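Local coordinates for protein alpha-amylase inhibitor 0.19 (Triticum aestivum, PDB 1HSS) that inhibits alpha-amylases as a secreted, disulfide-rich homodimer of wheat grain and belongs to the cereal trypsin/alpha-amylase inhibitor family, at residues Val14-Arg25 with Ala56-Met64; Lys89-Arg100 with Tyr113-Tyr121. All blocks are in the same frame, centred on the assembly; numbering follows the deposited sequence.

Contact 1: residues Val14-Arg25 with Ala56-Met64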
loop_
_atom_site.group_PDB
_atom_site.type_symbol
_atom_site.label_atom_id
_atom_site.label_comp_id
_atom_site.label_asym_id
_atom_site.label_seq_id
_atom_site.Cartn_x
_atom_site.Cartn_y
_atom_site.Cartn_z
ATOM N N VAL A 14 2.732 -10.701 -20.762
ATOM C CA VAL A 14 1.770 -9.650 -21.084
ATOM C C VAL A 14 0.566 -10.301 -21.793
ATOM O O VAL A 14 0.719 -11.324 -22.467
ATOM C CB VAL A 14 2.425 -8.552 -21.979
ATOM C CG1 VAL A 14 1.385 -7.821 -22.789
ATOM C CG2 VAL A 14 3.162 -7.561 -21.112
ATOM N N PRO A 15 -0.665 -9.850 -21.479
ATOM C CA PRO A 15 -1.051 -8.826 -20.499
ATOM C C PRO A 15 -0.656 -9.178 -19.081
ATOM O O PRO A 15 -0.653 -10.345 -18.707
ATOM C CB PRO A 15 -2.565 -8.736 -20.650
ATOM C CG PRO A 15 -2.958 -10.037 -21.197
ATOM C CD PRO A 15 -1.851 -10.424 -22.130
ATOM N N ALA A 16 -0.163 -8.176 -18.368
ATOM C CA ALA A 16 0.539 -8.387 -17.115
ATOM C C ALA A 16 -0.445 -8.763 -16.011
ATOM O O ALA A 16 -1.590 -8.331 -16.029
ATOM C CB ALA A 16 1.331 -7.122 -16.744
ATOM N N LEU A 17 -0.062 -9.722 -15.177
ATOM C CA LEU A 17 -0.790 -10.025 -13.935
ATOM C C LEU A 17 -2.316 -10.094 -14.078
ATOM O O LEU A 17 -3.044 -9.407 -13.368
ATOM C CB LEU A 17 -0.437 -9.008 -12.851
ATOM C CG LEU A 17 1.053 -8.767 -12.681
ATOM C CD1 LEU A 17 1.278 -7.630 -11.746
ATOM C CD2 LEU A 17 1.723 -10.010 -12.189
ATOM N N PRO A 18 -2.814 -11.035 -14.897
ATOM C CA PRO A 18 -4.254 -11.244 -15.080
ATOM C C PRO A 18 -5.003 -11.432 -13.759
ATOM O O PRO A 18 -6.102 -10.904 -13.579
ATOM C CB PRO A 18 -4.321 -12.502 -15.933
ATOM C CG PRO A 18 -3.029 -12.544 -16.629
ATOM C CD PRO A 18 -2.031 -12.015 -15.668
ATOM N N ALA A 19 -4.378 -12.149 -12.824
ATOM C CA ALA A 19 -5.005 -12.485 -11.554
ATOM C C ALA A 19 -5.085 -11.295 -10.614
ATOM O O ALA A 19 -5.847 -11.300 -9.661
ATOM C CB ALA A 19 -4.240 -13.588 -10.900
ATOM N N CYS A 20 -4.276 -10.280 -10.864
ATOM C CA CYS A 20 -4.245 -9.136 -9.973
ATOM C C CYS A 20 -5.255 -8.085 -10.359
ATOM O O CYS A 20 -5.562 -7.200 -9.573
ATOM C CB CYS A 20 -2.836 -8.520 -9.916
ATOM S SG CYS A 20 -1.589 -9.644 -9.215
ATOM N N ARG A 21 -5.782 -8.189 -11.567
ATOM C CA ARG A 21 -6.691 -7.186 -12.070
ATOM C C ARG A 21 -8.019 -7.227 -11.312
ATOM O O ARG A 21 -8.535 -6.196 -10.874
ATOM C CB ARG A 21 -6.870 -7.374 -13.585
ATOM C CG ARG A 21 -5.661 -6.841 -14.340
ATOM C CD ARG A 21 -5.099 -7.699 -15.453
ATOM N NE ARG A 21 -5.325 -7.073 -16.750
ATOM C CZ ARG A 21 -4.396 -6.556 -17.556
ATOM N NH1 ARG A 21 -3.128 -6.915 -17.486
ATOM N NH2 ARG A 21 -4.795 -5.826 -18.583
ATOM N N PRO A 22 -8.530 -8.432 -11.033
ATOM C CA PRO A 22 -9.723 -8.509 -10.194
ATOM C C PRO A 22 -9.479 -8.112 -8.735
ATOM O O PRO A 22 -10.350 -7.566 -8.087
ATOM C CB PRO A 22 -10.151 -9.972 -10.331
ATOM C CG PRO A 22 -8.944 -10.682 -10.836
ATOM C CD PRO A 22 -8.312 -9.698 -11.748
ATOM N N LEU A 23 -8.291 -8.393 -8.220
ATOM C CA LEU A 23 -7.909 -7.949 -6.894
ATOM C C LEU A 23 -7.977 -6.429 -6.779
ATOM O O LEU A 23 -8.579 -5.909 -5.852
ATOM C CB LEU A 23 -6.494 -8.407 -6.590
ATOM C CG LEU A 23 -5.972 -7.871 -5.260
ATOM C CD1 LEU A 23 -6.793 -8.476 -4.145
ATOM C CD2 LEU A 23 -4.500 -8.215 -5.071
ATOM N N LEU A 24 -7.330 -5.727 -7.710
ATOM C CA LEU A 24 -7.299 -4.262 -7.734
ATOM C C LEU A 24 -8.697 -3.614 -7.824
ATOM O O LEU A 24 -8.971 -2.618 -7.161
ATOM C CB LEU A 24 -6.405 -3.790 -8.893
ATOM C CG LEU A 24 -6.346 -2.280 -9.154
ATOM C CD1 LEU A 24 -5.958 -1.510 -7.877
ATOM C CD2 LEU A 24 -5.374 -2.001 -10.267
ATOM N N ARG A 25 -9.600 -4.220 -8.586
ATOM C CA ARG A 25 -10.978 -3.740 -8.695
ATOM C C ARG A 25 -11.826 -3.908 -7.445
ATOM O O ARG A 25 -12.698 -3.079 -7.187
ATOM C CB ARG A 25 -11.675 -4.406 -9.871
ATOM C CG ARG A 25 -11.277 -3.800 -11.188
ATOM C CD ARG A 25 -12.373 -3.998 -12.184
ATOM N NE ARG A 25 -12.036 -5.083 -13.081
ATOM C CZ ARG A 25 -11.529 -4.901 -14.298
ATOM N NH1 ARG A 25 -11.540 -3.679 -14.858
ATOM N NH2 ARG A 25 -11.066 -5.951 -14.979
ATOM N N ALA A 56 5.851 -4.981 -13.831
ATOM C CA ALA A 56 4.643 -5.769 -14.086
ATOM C C ALA A 56 3.355 -5.070 -13.653
ATOM O O ALA A 56 2.382 -5.051 -14.401
ATOM C CB ALA A 56 4.742 -7.095 -13.423
ATOM N N LEU A 57 3.379 -4.438 -12.482
ATOM C CA LEU A 57 2.224 -3.704 -11.957
ATOM C C LEU A 57 1.903 -2.439 -12.764
ATOM O O LEU A 57 0.745 -2.152 -13.031
ATOM C CB LEU A 57 2.450 -3.341 -10.476
ATOM C CG LEU A 57 2.161 -4.465 -9.480
ATOM C CD1 LEU A 57 2.778 -4.153 -8.148
ATOM C CD2 LEU A 57 0.675 -4.679 -9.345
ATOM N N TYR A 58 2.929 -1.680 -13.142
ATOM C CA TYR A 58 2.764 -0.501 -14.001
ATOM C C TYR A 58 2.091 -0.869 -15.336
ATOM O O TYR A 58 1.104 -0.254 -15.742
ATOM C CB TYR A 58 4.133 0.123 -14.251
ATOM C CG TYR A 58 4.066 1.522 -14.755
ATOM C CD1 TYR A 58 3.879 1.781 -16.103
ATOM C CD2 TYR A 58 4.183 2.588 -13.895
ATOM C CE1 TYR A 58 3.807 3.078 -16.589
ATOM C CE2 TYR A 58 4.107 3.890 -14.358
ATOM C CZ TYR A 58 3.920 4.137 -15.712
ATOM O OH TYR A 58 3.851 5.433 -16.199
ATOM N N SER A 59 2.610 -1.917 -15.971
ATOM C CA SER A 59 2.076 -2.471 -17.214
ATOM C C SER A 59 0.616 -2.875 -17.077
ATOM O O SER A 59 -0.188 -2.613 -17.965
ATOM C CB SER A 59 2.910 -3.693 -17.644
ATOM O OG SER A 59 2.369 -4.355 -18.774
ATOM N N MET A 60 0.291 -3.584 -16.000
ATOM C CA MET A 60 -1.094 -3.979 -15.702
ATOM C C MET A 60 -2.059 -2.786 -15.593
ATOM O O MET A 60 -3.088 -2.766 -16.257
ATOM C CB MET A 60 -1.139 -4.779 -14.400
ATOM C CG MET A 60 -2.531 -5.259 -14.004
ATOM S SD MET A 60 -2.688 -5.670 -12.252
ATOM C CE MET A 60 -2.617 -4.116 -11.592
ATOM N N LEU A 61 -1.700 -1.797 -14.765
ATOM C CA LEU A 61 -2.489 -0.584 -14.544
ATOM C C LEU A 61 -2.686 0.215 -15.825
ATOM O O LEU A 61 -3.761 0.749 -16.066
ATOM C CB LEU A 61 -1.793 0.298 -13.512
ATOM C CG LEU A 61 -2.560 1.560 -13.157
ATOM C CD1 LEU A 61 -3.891 1.152 -12.559
ATOM C CD2 LEU A 61 -1.747 2.401 -12.198
ATOM N N ASP A 62 -1.607 0.372 -16.581
ATOM C CA ASP A 62 -1.646 1.046 -17.864
ATOM C C ASP A 62 -2.600 0.343 -18.852
ATOM O O ASP A 62 -3.497 0.966 -19.409
ATOM C CB ASP A 62 -0.217 1.127 -18.428
ATOM C CG ASP A 62 -0.129 1.946 -19.712
ATOM O OD1 ASP A 62 -0.199 3.196 -19.644
ATOM O OD2 ASP A 62 0.018 1.335 -20.792
ATOM N N SER A 63 -2.483 -0.974 -18.978
ATOM C CA SER A 63 -3.439 -1.750 -19.776
ATOM C C SER A 63 -4.898 -1.571 -19.343
ATOM O O SER A 63 -5.788 -1.476 -20.181
ATOM C CB SER A 63 -3.102 -3.242 -19.732
ATOM O OG SER A 63 -1.746 -3.456 -20.052
ATOM N N MET A 64 -5.156 -1.611 -18.040
ATOM C CA MET A 64 -6.507 -1.437 -17.532
ATOM C C MET A 64 -7.103 -0.085 -17.897
ATOM O O MET A 64 -8.237 -0.001 -18.352
ATOM C CB MET A 64 -6.515 -1.646 -16.020
ATOM C CG MET A 64 -6.198 -3.078 -15.682
ATOM S SD MET A 64 -6.307 -3.518 -13.964
ATOM C CE MET A 64 -8.022 -3.596 -13.743
HETATM O O HOH W 1 -0.150 -5.612 -19.608
#

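Contact 2: residues Lys89-Arg100 with Tyr113-Tyr121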
loop_
_atom_site.group_PDB
_atom_site.type_symbol
_atom_site.label_atom_id
_atom_site.label_comp_id
_atom_site.label_asym_id
_atom_site.label_seq_id
_atom_site.Cartn_x
_atom_site.Cartn_y
_atom_site.Cartn_z
ATOM N N LYS A 89 -4.437 4.165 -8.030
ATOM C CA LYS A 89 -3.007 4.021 -8.288
ATOM C C LYS A 89 -2.218 3.844 -7.007
ATOM O O LYS A 89 -1.196 3.171 -7.013
ATOM C CB LYS A 89 -2.444 5.183 -9.120
ATOM C CG LYS A 89 -2.587 6.524 -8.472
ATOM C CD LYS A 89 -2.000 7.622 -9.344
ATOM C CE LYS A 89 -3.043 8.182 -10.297
ATOM N NZ LYS A 89 -3.722 7.080 -11.057
ATOM N N LEU A 90 -2.778 4.304 -5.891
ATOM C CA LEU A 90 -2.239 4.009 -4.572
ATOM C C LEU A 90 -2.411 2.543 -4.207
ATOM O O LEU A 90 -1.538 1.959 -3.575
ATOM C CB LEU A 90 -2.931 4.860 -3.532
ATOM C CG LEU A 90 -2.022 5.624 -2.584
ATOM C CD1 LEU A 90 -1.030 6.469 -3.370
ATOM C CD2 LEU A 90 -2.887 6.507 -1.698
ATOM N N THR A 91 -3.541 1.953 -4.576
ATOM C CA THR A 91 -3.808 0.520 -4.331
ATOM C C THR A 91 -2.913 -0.407 -5.192
ATOM O O THR A 91 -2.196 -1.276 -4.682
ATOM C CB THR A 91 -5.310 0.188 -4.600
ATOM O OG1 THR A 91 -6.130 1.045 -3.803
ATOM C CG2 THR A 91 -5.636 -1.261 -4.280
ATOM N N ALA A 92 -2.813 -0.083 -6.472
ATOM C CA ALA A 92 -1.925 -0.810 -7.350
ATOM C C ALA A 92 -0.449 -0.762 -6.869
ATOM O O ALA A 92 0.243 -1.783 -6.875
ATOM C CB ALA A 92 -2.067 -0.264 -8.778
ATOM N N ALA A 93 -0.015 0.388 -6.342
ATOM C CA ALA A 93 1.357 0.592 -5.854
ATOM C C ALA A 93 1.721 -0.278 -4.640
ATOM O O ALA A 93 2.899 -0.432 -4.315
ATOM C CB ALA A 93 1.572 2.078 -5.505
ATOM N N SER A 94 0.728 -0.822 -3.942
ATOM C CA SER A 94 1.012 -1.537 -2.696
ATOM C C SER A 94 0.486 -2.973 -2.688
ATOM O O SER A 94 0.508 -3.647 -1.656
ATOM C CB SER A 94 0.412 -0.763 -1.528
ATOM O OG SER A 94 -0.966 -0.554 -1.758
ATOM N N ILE A 95 0.137 -3.484 -3.862
ATOM C CA ILE A 95 -0.336 -4.877 -3.998
ATOM C C ILE A 95 0.765 -5.882 -3.631
ATOM O O ILE A 95 0.543 -6.880 -2.947
ATOM C CB ILE A 95 -0.828 -5.153 -5.438
ATOM C CG1 ILE A 95 -2.169 -4.452 -5.668
ATOM C CG2 ILE A 95 -0.940 -6.659 -5.682
ATOM C CD1 ILE A 95 -2.723 -4.641 -7.072
ATOM N N THR A 96 1.977 -5.421 -3.875
ATOM C CA THR A 96 3.229 -6.102 -3.588
ATOM C C THR A 96 3.527 -6.115 -2.037
ATOM O O THR A 96 3.799 -7.177 -1.441
ATOM C CB THR A 96 4.303 -5.379 -4.503
ATOM O OG1 THR A 96 5.339 -6.277 -4.882
ATOM C CG2 THR A 96 4.836 -4.147 -3.884
ATOM N N ALA A 97 3.125 -5.043 -1.355
ATOM C CA ALA A 97 3.107 -5.030 0.108
ATOM C C ALA A 97 2.045 -5.971 0.717
ATOM O O ALA A 97 2.321 -6.697 1.674
ATOM C CB ALA A 97 2.891 -3.602 0.613
ATOM N N VAL A 98 0.825 -5.968 0.182
ATOM C CA VAL A 98 -0.177 -6.861 0.733
ATOM C C VAL A 98 0.178 -8.328 0.492
ATOM O O VAL A 98 -0.003 -9.154 1.383
ATOM C CB VAL A 98 -1.616 -6.525 0.241
ATOM C CG1 VAL A 98 -1.731 -5.027 -0.063
ATOM C CG2 VAL A 98 -2.012 -7.387 -0.937
ATOM N N CYS A 99 0.914 -8.589 -0.586
ATOM C CA CYS A 99 1.500 -9.911 -0.838
ATOM C C CYS A 99 2.788 -10.210 -0.038
ATOM O O CYS A 99 3.288 -11.336 -0.073
ATOM C CB CYS A 99 1.808 -10.107 -2.337
ATOM S SG CYS A 99 0.399 -10.265 -3.490
ATOM N N ARG A 100 3.299 -9.234 0.708
ATOM C CA ARG A 100 4.589 -9.344 1.410
ATOM C C ARG A 100 5.745 -9.744 0.474
ATOM O O ARG A 100 6.630 -10.522 0.845
ATOM C CB ARG A 100 4.513 -10.321 2.603
ATOM C CG ARG A 100 3.118 -10.613 3.119
ATOM C CD ARG A 100 2.754 -9.816 4.336
ATOM N NE ARG A 100 1.816 -10.565 5.167
ATOM C CZ ARG A 100 2.172 -11.579 5.948
ATOM N NH1 ARG A 100 3.461 -11.890 6.108
ATOM N NH2 ARG A 100 1.247 -12.250 6.612
ATOM N N TYR A 113 8.575 -2.421 -0.157
ATOM C CA TYR A 113 7.394 -3.278 -0.409
ATOM C C TYR A 113 6.351 -2.600 -1.294
ATOM O O TYR A 113 5.252 -3.105 -1.476
ATOM C CB TYR A 113 6.714 -3.667 0.906
ATOM C CG TYR A 113 7.414 -4.770 1.634
ATOM C CD1 TYR A 113 7.242 -6.086 1.253
ATOM C CD2 TYR A 113 8.283 -4.496 2.683
ATOM C CE1 TYR A 113 7.920 -7.102 1.888
ATOM C CE2 TYR A 113 8.953 -5.500 3.322
ATOM C CZ TYR A 113 8.767 -6.800 2.917
ATOM O OH TYR A 113 9.425 -7.809 3.564
ATOM N N VAL A 114 6.745 -1.493 -1.902
ATOM C CA VAL A 114 5.809 -0.506 -2.383
ATOM C C VAL A 114 6.429 0.097 -3.664
ATOM O O VAL A 114 7.661 0.148 -3.793
ATOM C CB VAL A 114 5.586 0.523 -1.227
ATOM C CG1 VAL A 114 5.946 1.900 -1.627
ATOM C CG2 VAL A 114 4.191 0.402 -0.681
ATOM N N CYS A 115 5.595 0.316 -4.678
ATOM C CA CYS A 115 6.045 0.791 -5.990
ATOM C C CYS A 115 5.734 2.263 -6.261
ATOM O O CYS A 115 4.713 2.566 -6.870
ATOM C CB CYS A 115 5.399 -0.046 -7.098
ATOM S SG CYS A 115 5.849 -1.794 -7.049
ATOM N N LYS A 116 6.706 3.141 -6.037
ATOM C CA LYS A 116 6.480 4.589 -6.189
ATOM C C LYS A 116 6.233 5.060 -7.625
ATOM O O LYS A 116 5.489 6.017 -7.856
ATOM C CB LYS A 116 7.630 5.393 -5.573
ATOM C CG LYS A 116 8.949 5.272 -6.298
ATOM C CD LYS A 116 10.024 6.047 -5.558
ATOM C CE LYS A 116 11.410 5.779 -6.130
ATOM N NZ LYS A 116 11.668 6.547 -7.374
ATOM N N ASP A 117 6.791 4.336 -8.589
ATOM C CA ASP A 117 6.549 4.610 -10.006
ATOM C C ASP A 117 5.083 4.377 -10.410
ATOM O O ASP A 117 4.476 5.222 -11.060
ATOM C CB ASP A 117 7.508 3.777 -10.880
ATOM C CG ASP A 117 7.477 2.255 -10.556
ATOM O OD1 ASP A 117 7.526 1.857 -9.364
ATOM O OD2 ASP A 117 7.508 1.449 -11.518
ATOM N N VAL A 118 4.478 3.336 -9.842
ATOM C CA VAL A 118 3.064 3.031 -10.053
ATOM C C VAL A 118 2.136 4.020 -9.332
ATOM O O VAL A 118 1.067 4.347 -9.836
ATOM C CB VAL A 118 2.751 1.584 -9.584
ATOM C CG1 VAL A 118 1.261 1.271 -9.745
ATOM C CG2 VAL A 118 3.588 0.594 -10.361
ATOM N N ALA A 119 2.532 4.477 -8.142
ATOM C CA ALA A 119 1.772 5.495 -7.407
ATOM C C ALA A 119 1.735 6.862 -8.121
ATOM O O ALA A 119 0.835 7.675 -7.912
ATOM C CB ALA A 119 2.340 5.652 -6.003
ATOM N N ALA A 120 2.703 7.090 -8.993
ATOM C CA ALA A 120 2.795 8.334 -9.732
ATOM C C ALA A 120 2.308 8.253 -11.182
ATOM O O ALA A 120 2.490 9.177 -11.953
ATOM C CB ALA A 120 4.216 8.820 -9.695
ATOM N N TYR A 121 1.745 7.120 -11.565
ATOM C CA TYR A 121 1.141 6.939 -12.887
ATOM C C TYR A 121 0.231 8.130 -13.295
ATOM O O TYR A 121 -0.479 8.687 -12.456
ATOM C CB TYR A 121 0.363 5.607 -12.876
ATOM C CG TYR A 121 -0.286 5.214 -14.179
ATOM C CD1 TYR A 121 -1.558 5.671 -14.498
ATOM C CD2 TYR A 121 0.383 4.428 -15.104
ATOM C CE1 TYR A 121 -2.135 5.376 -15.689
ATOM C CE2 TYR A 121 -0.182 4.125 -16.306
ATOM C CZ TYR A 121 -1.446 4.608 -16.597
ATOM O OH TYR A 121 -2.041 4.357 -17.814
#

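Contact 1: residues Val14-Arg25 with Ala56-Met64
A56 packs against L17. The L17 methyl CD1 sits 3.9 Å from A56 CB and meets L57 CD2 at the same range. A56 O faces A16 CB. S59 packs against V14 and A16. Its OG holds a water that accepts from A16 N at 2.8 Å and donates to S63 OG. No direct hydrogen bond joins the two segments; this water bridges them.

M60 is the central wedge. Its CG stands anti to the backbone N (chi1 -179°), which carries the thioether toward C20 and L24 of the other segment. M60 SD lies 3.7 Å from C20 CB, and CE reaches L24 CD2. The CG of M60 packs at 3.5 Å against R21 CG, the two side chains sliding past each other in opposite directions. L61 adds CD1 against L24 CD2.

S63 presents its CB to R21 NH2. The R21 side chain bends at chi2 and chi3. R21 NH1 turns back to bond A16 O in the carbonyl and guanidinium planes, but the modelled 2.5 Å is unusually short, so how tightly it fixes the group is doubtful. M60 O sits over one face of the group. M64 closes the row: SD touches R21 CG at 3.4 Å, and CE lies over one face of the R25 guanidinium, whose NH1 bonds to A79 O. Segments 20-25 and 56-64 cross at -70°, with axes 11.0 Å apart at closest approach. With the C20-C41 disulfide beside them, they form part of the disulfide-braced helical core of the prolamin-type inhibitor fold.

Contact 2: residues Lys89-Arg100 with Tyr113-Tyr121
The Y113 ring has the R100 backbone at its edge. R100 C lies near the ring plane, 3.7 Å from Y113 CE1, and R100 O is also at that edge. With CG anti to the carbonyl carbon (chi1 -78°), the Y113 ring turns its CE1 edge to this backbone. A97 CA approaches the same ring obliquely. Y113 CB packs 3.8 Å from A97 CB. The phenol OH of Y113 bonds to S31 O of the second subunit. The Y121 ring has K89 NZ at its edge, 4.3 Å from Y121 CD1.

Between the two tyrosines the backbones come together. C115 N donates to A93 O over 2.8 Å. The bond is nearly straight, 171° at the hydrogen, and lies in the carbonyl plane. V114 CA adds a CA-H...O contact to the same oxygen. V114 CG2 rests on S94 CB.

Past C115 the short helix 116-119 packs on A92 and A93 through V118 and A119. A93 CB meets A119 CB at 3.7 Å, and V118 CG1 lies against A92 CB at 3.8 Å. The aliphatic part of K89 runs along the end of this helix. K89 CD is 3.2 Å from A119 O, and its CE lies near Y121 O. The K89 side chain bends at chi3 and chi4, and NZ makes a weak hydrogen bond to R85 O.

V114 packs on L90 of the second subunit, and L90 on V114 of the second subunit. R100 forms a salt bridge with E35 of the second subunit. Here the C-terminal segment is fastened to helices 85-92 and 95-98. The disulfides C99-C42 and C115-C54 tie both segments to the rest of the helical domain, as in the cereal inhibitor family, and the same surface contributes to the homodimer interface.

How the contacts relate
Contact 1 closes before contact 2 opens along the chain, and their centres are about 12 Å apart. Each lies about 6 Å from the centre of the chain, so both belong to one compact helical domain. Helix 53-67 of contact 1 is followed in sequence by helix 85-92 of contact 2. The two contacts touch: D62 OD1 and Y121 OH are 2.8 Å apart, probably hydrogen-bonded, and the Y58 and Y121 rings meet edge-to-face. L24 also packs on T91. Helix 53-67, which carries one side of contact 1, also borders contact 2. Contact 1 has no partner in the second subunit, whereas contact 2 reaches it, linking the domain core to the dimer.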